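Local coordinates for protein N-acyl-D-glutamate deacylase (PDB 3GIP) that probably hydrolyses the amide bond of N-acyl-D-glutamate, releasing D-glutamate, as a zinc-dependent member of the amidohydrolase superfamily, at residues A[102-105]-A[106-109]; A[290-293]-A[294-297]; A[315-318]-A[319-322]. One frame throughout, in Å; residues are numbered along the deposited sequence.

Interaction 1 (A[102-105]-A[106-109])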
# COMPACT_ATOMS: atom_id res chain seq x y z
N ALA A 102 -11.64 -5.84 16.10
CA ALA A 102 -12.58 -6.83 15.60
C ALA A 102 -14.01 -6.31 15.59
O ALA A 102 -14.41 -5.54 16.48
CB ALA A 102 -12.49 -8.10 16.46
N PRO A 103 -14.80 -6.70 14.59
CA PRO A 103 -16.19 -6.25 14.50
C PRO A 103 -17.04 -6.92 15.57
O PRO A 103 -16.65 -7.94 16.13
CB PRO A 103 -16.60 -6.70 13.10
CG PRO A 103 -15.84 -7.97 12.94
CD PRO A 103 -14.47 -7.59 13.46
N LEU A 104 -18.20 -6.33 15.85
CA LEU A 104 -19.12 -6.90 16.82
C LEU A 104 -19.61 -8.20 16.19
O LEU A 104 -19.66 -8.33 14.97
CB LEU A 104 -20.30 -5.97 17.06
CG LEU A 104 -20.02 -4.69 17.85
CD1 LEU A 104 -21.17 -3.72 17.69
CD2 LEU A 104 -19.80 -5.04 19.32
N PRO A 105 -19.97 -9.19 17.02
CA PRO A 105 -20.46 -10.47 16.47
C PRO A 105 -21.62 -10.25 15.50
O PRO A 105 -22.59 -9.57 15.83
CB PRO A 105 -20.89 -11.23 17.72
CG PRO A 105 -19.96 -10.71 18.77
CD PRO A 105 -19.95 -9.23 18.49
N GLY A 106 -21.51 -10.82 14.31
CA GLY A 106 -22.57 -10.68 13.33
C GLY A 106 -22.38 -9.51 12.38
O GLY A 106 -23.06 -9.43 11.35
N ASN A 107 -21.48 -8.59 12.71
CA ASN A 107 -21.22 -7.44 11.85
C ASN A 107 -20.14 -7.82 10.85
O ASN A 107 -19.07 -8.31 11.22
CB ASN A 107 -20.75 -6.23 12.67
CG ASN A 107 -21.90 -5.44 13.25
OD1 ASN A 107 -23.07 -5.76 13.04
ND2 ASN A 107 -21.57 -4.39 14.00
N THR A 108 -20.42 -7.59 9.57
CA THR A 108 -19.45 -7.92 8.54
C THR A 108 -19.50 -6.92 7.40
O THR A 108 -20.38 -6.06 7.34
CB THR A 108 -19.70 -9.32 7.98
OG1 THR A 108 -18.65 -9.66 7.05
CG2 THR A 108 -21.04 -9.37 7.26
N ALA A 109 -18.54 -7.04 6.48
CA ALA A 109 -18.48 -6.16 5.32
C ALA A 109 -17.77 -6.91 4.20
O ALA A 109 -16.79 -7.60 4.43
CB ALA A 109 -17.71 -4.89 5.67
O HOH W 1 -24.28 -7.96 14.76
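Leu104 and Asn107 are the two end residues of a type II beta turn, with Pro105 and Gly106 at its two corners, in the surface loop that follows strand 87-92 of the amidohydrolase barrel, carries the zinc ligand Cys95 and leads to helix 124-133. The defining bond runs from Asn107 N to Leu104 O at 2.9 Å, fairly straight at 159°, and brings the two ends of the turn together. The side chains of the end residues lie alongside each other. In both, CG stands anti to the carbonyl carbon (chi1 -84° in Asn107), which turns both side chains the same way. The amide nitrogen of Asn107 is the part that touches: ND2 lies 3.7 Å from Leu104 CB and 3.8 Å from Leu104 CD1, a polar group resting against aliphatic carbon. Pro103, just before the turn, adds a second small contact, its CB 3.5 Å from Asn107 O.

The corners illustrate how sequence suits a turn. Pro105, with its phi held by the ring, occupies the first, and Gly106 takes the second with a positive phi (93°), the conformation usual at the third position of a type II turn, where glycine is common.

What positions Asn107 lies further out. Its ND2 donates to the backbone oxygens of Leu151 and Met154, so that both amide hydrogens can be used and the rotation of the flat group is fixed. Leu104 is also tied by backbone bonding to Leu151, and Pro103 packs on that same residue of helix 146-153; the turn is thus pinned to the end of this helix. The other end of the amide looks to water: a single molecule bridges the turn, donating to Pro105 O at 2.6 Å and to Asn107 OD1 at 3.0 Å.

Interaction 2 (A[290-293]-A[294-297]). With FMT (formic acid), chain E.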
# COMPACT_ATOMS: atom_id res chain seq x y z
N ILE A 290 -13.57 -6.14 -4.78
CA ILE A 290 -14.71 -7.05 -4.77
C ILE A 290 -15.54 -6.89 -6.04
O ILE A 290 -15.54 -5.83 -6.68
CB ILE A 290 -15.60 -6.78 -3.55
CG1 ILE A 290 -16.07 -5.32 -3.55
CG2 ILE A 290 -14.81 -7.07 -2.28
CD1 ILE A 290 -17.04 -4.98 -2.42
N LEU A 291 -16.23 -7.96 -6.42
CA LEU A 291 -17.08 -7.93 -7.60
C LEU A 291 -18.32 -7.11 -7.26
O LEU A 291 -19.00 -7.37 -6.26
CB LEU A 291 -17.49 -9.34 -8.02
CG LEU A 291 -18.42 -9.42 -9.24
CD1 LEU A 291 -17.76 -8.79 -10.45
CD2 LEU A 291 -18.76 -10.87 -9.52
N ILE A 292 -18.60 -6.11 -8.09
CA ILE A 292 -19.74 -5.22 -7.88
C ILE A 292 -20.72 -5.39 -9.04
O ILE A 292 -20.47 -4.93 -10.15
CB ILE A 292 -19.25 -3.76 -7.79
CG1 ILE A 292 -18.27 -3.64 -6.63
CG2 ILE A 292 -20.43 -2.82 -7.62
CD1 ILE A 292 -17.46 -2.36 -6.63
N PRO A 293 -21.86 -6.06 -8.80
CA PRO A 293 -22.86 -6.29 -9.84
C PRO A 293 -23.33 -5.03 -10.57
O PRO A 293 -23.68 -5.09 -11.75
CB PRO A 293 -23.99 -6.97 -9.08
CG PRO A 293 -23.26 -7.75 -8.03
CD PRO A 293 -22.24 -6.73 -7.54
N GLU A 294 -23.34 -3.90 -9.87
CA GLU A 294 -23.78 -2.65 -10.47
C GLU A 294 -22.87 -2.18 -11.60
O GLU A 294 -23.23 -1.25 -12.34
CB GLU A 294 -23.88 -1.55 -9.40
CG GLU A 294 -24.88 -1.85 -8.28
CD GLU A 294 -24.23 -2.53 -7.08
OE1 GLU A 294 -23.63 -3.61 -7.25
OE2 GLU A 294 -24.34 -1.98 -5.97
N ARG A 295 -21.71 -2.81 -11.74
CA ARG A 295 -20.76 -2.45 -12.80
C ARG A 295 -20.86 -3.40 -13.99
O ARG A 295 -20.21 -3.19 -15.01
CB ARG A 295 -19.33 -2.48 -12.26
CG ARG A 295 -19.02 -1.45 -11.19
CD ARG A 295 -17.58 -1.57 -10.73
NE ARG A 295 -17.22 -0.59 -9.71
CZ ARG A 295 -16.00 -0.46 -9.21
NH1 ARG A 295 -15.02 -1.24 -9.63
NH2 ARG A 295 -15.75 0.46 -8.28
N ALA A 296 -21.68 -4.44 -13.85
CA ALA A 296 -21.84 -5.44 -14.90
C ALA A 296 -22.14 -4.87 -16.28
O ALA A 296 -21.68 -5.42 -17.29
CB ALA A 296 -22.94 -6.43 -14.50
N GLU A 297 -22.90 -3.79 -16.33
CA GLU A 297 -23.26 -3.18 -17.61
C GLU A 297 -22.60 -1.82 -17.85
O GLU A 297 -23.01 -1.09 -18.75
CB GLU A 297 -24.78 -3.02 -17.72
CG GLU A 297 -25.58 -4.32 -17.72
CD GLU A 297 -25.21 -5.26 -18.85
OE1 GLU A 297 -24.74 -4.78 -19.91
OE2 GLU A 297 -25.40 -6.48 -18.70
C FMT E . -12.16 0.03 -7.92
O1 FMT E . -12.45 -0.69 -8.84
O2 FMT E . -13.12 0.52 -7.13
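The guanidinium of Arg295 carries Ile292 on one face and a formate at its edge. Ile292 CD1 sits 3.4 Å above the plane, over its centre, so a methyl group covers that face. At the edge the formate carbon lies in the guanidinium plane, and the two ions meet in a nearly straight pair of bonds: Arg295 NH1 to formate O1 at 2.7 Å (168°) and Arg295 NH2 to formate O2 at 2.9 Å (173°). Tyr343 adds a cation-pi contact, and Ser287 OG also binds the formate.

The fully extended chain of Arg295 carries the group past Ile292. The backbone sets its starting point in a short 3-10 turn, where Arg295 N donates to Ile292 O at 2.9 Å and Ala296 N to Pro293 O at 3.0 Å, both donors well above the carbonyl planes. Glu294 bends back at chi2 (93°), bringing OE1 to 3.3 Å from Ile292 CG2, beside the Pro293 ring.

Some 9 Å separates the Arg295 side chain from the zinc. Formate probably came from the crystallisation liquor, but it is held in a bidentate grip of a kind arginine commonly gives a carboxylate. This is consistent with a role for Arg295 in receiving a carboxylate of the acidic substrate.

Interaction 3 (A[315-318]-A[319-322])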
# COMPACT_ATOMS: atom_id res chain seq x y z
N GLY A 315 -10.23 -15.96 -13.39
CA GLY A 315 -9.56 -15.77 -14.66
C GLY A 315 -10.48 -15.59 -15.85
O GLY A 315 -10.04 -15.24 -16.95
N GLU A 316 -11.77 -15.82 -15.63
CA GLU A 316 -12.77 -15.70 -16.69
C GLU A 316 -13.46 -14.34 -16.75
O GLU A 316 -13.54 -13.63 -15.75
CB GLU A 316 -13.82 -16.81 -16.53
CG GLU A 316 -13.23 -18.21 -16.65
CD GLU A 316 -14.26 -19.32 -16.46
OE1 GLU A 316 -15.45 -19.03 -16.22
OE2 GLU A 316 -13.86 -20.51 -16.56
N TYR A 317 -13.96 -13.99 -17.93
CA TYR A 317 -14.67 -12.73 -18.14
C TYR A 317 -16.13 -12.91 -17.73
O TYR A 317 -16.75 -13.93 -18.03
CB TYR A 317 -14.66 -12.33 -19.61
CG TYR A 317 -13.33 -11.85 -20.14
CD1 TYR A 317 -12.67 -10.77 -19.55
CD2 TYR A 317 -12.74 -12.46 -21.25
CE1 TYR A 317 -11.46 -10.29 -20.06
CE2 TYR A 317 -11.53 -11.99 -21.77
CZ TYR A 317 -10.90 -10.91 -21.17
OH TYR A 317 -9.71 -10.45 -21.67
N LEU A 318 -16.67 -11.90 -17.05
CA LEU A 318 -18.07 -11.93 -16.62
C LEU A 318 -19.01 -12.18 -17.80
O LEU A 318 -19.98 -12.93 -17.67
CB LEU A 318 -18.44 -10.62 -15.93
CG LEU A 318 -19.89 -10.48 -15.44
CD1 LEU A 318 -20.16 -11.52 -14.36
CD2 LEU A 318 -20.11 -9.07 -14.89
N ALA A 319 -18.72 -11.56 -18.94
CA ALA A 319 -19.58 -11.75 -20.11
C ALA A 319 -19.57 -13.19 -20.62
O ALA A 319 -20.60 -13.68 -21.07
CB ALA A 319 -19.16 -10.80 -21.23
N ASP A 320 -18.43 -13.86 -20.53
CA ASP A 320 -18.32 -15.24 -20.98
C ASP A 320 -19.07 -16.16 -20.02
O ASP A 320 -19.73 -17.11 -20.44
CB ASP A 320 -16.86 -15.70 -21.06
CG ASP A 320 -16.10 -15.05 -22.20
OD1 ASP A 320 -16.74 -14.45 -23.10
OD2 ASP A 320 -14.86 -15.15 -22.21
N ILE A 321 -18.96 -15.87 -18.73
CA ILE A 321 -19.64 -16.67 -17.72
C ILE A 321 -21.15 -16.54 -17.91
O ILE A 321 -21.86 -17.55 -17.95
CB ILE A 321 -19.27 -16.18 -16.30
CG1 ILE A 321 -17.78 -16.39 -16.06
CG2 ILE A 321 -20.10 -16.94 -15.26
CD1 ILE A 321 -17.25 -15.70 -14.81
N ALA A 322 -21.63 -15.31 -18.06
CA ALA A 322 -23.05 -15.06 -18.25
C ALA A 322 -23.58 -15.76 -19.50
O ALA A 322 -24.64 -16.38 -19.48
CB ALA A 322 -23.30 -13.56 -18.35
O HOH W 2 -13.70 -16.10 -19.92
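Tyr317 O receives the first backbone bonds of helix 318-325, with Tyr317 itself at the N-cap position. Ile321 N reaches that oxygen at 3.0 Å, nearly in line with the carbonyl, while the bond from Asp320 N, also 3.0 Å, is weak at 122°. One step on, Ala322 N binds Leu318 O at 2.9 Å, the regular helical pattern already established.

An oxygen-to-ring-edge contact and a water bridge lie on the Tyr317 flank. Tyr317 and Asp320 run side by side; Asp320 OD2 lies at the ring edge, in its plane, 3.6 Å from Tyr317 CD2, with the carboxylate turned 80° to the ring. A water links the same OD2 to the backbone, donating to it at 2.7 Å and accepting from Tyr317 N. The acidic group near the helix start would probably suit the helix dipole. At the far end of the ring, Tyr317 OH is hydrogen-bonded to Arg303 NH2.

Van der Waals contact comes from Ile321, whose side chain crosses that of Glu316 at about a right angle. Ile321 CG1 and CD1 each lie 4.0 Å from Glu316 CB, and CG1, anti to the carbonyl carbon (chi1 -64°), also nears Tyr317 O. Glu316 OE1 passes 3.5 Å from Ile321 CG1 on its way to a salt bridge with Arg324.

Backbone bonds from Gly315 and Glu316 to Ile304 tie the approach to strand 303-307, and Leu318 and Ala322 pack against helix 329-336.

Following the chain from its N terminus, interaction 1 reverses the chain in the loop after strand 87-92, interaction 2 turns the connection between strands 287-290 and 303-307, and interaction 3 starts helix 318-325 after the latter strand. The three come in series; none nests within or crosses another. Interactions 2 and 3 are neighbours, their centres about 12 Å apart, and they meet where Ala296 CB packs 3.9 Å from Leu318 CD2, with helix 329-336 contacted by both. Interaction 1 stands apart on helix 146-153, its nearest atoms about 7 Å from interaction 2, although Ile290 touches Ala110 just beyond the 106-109 segment.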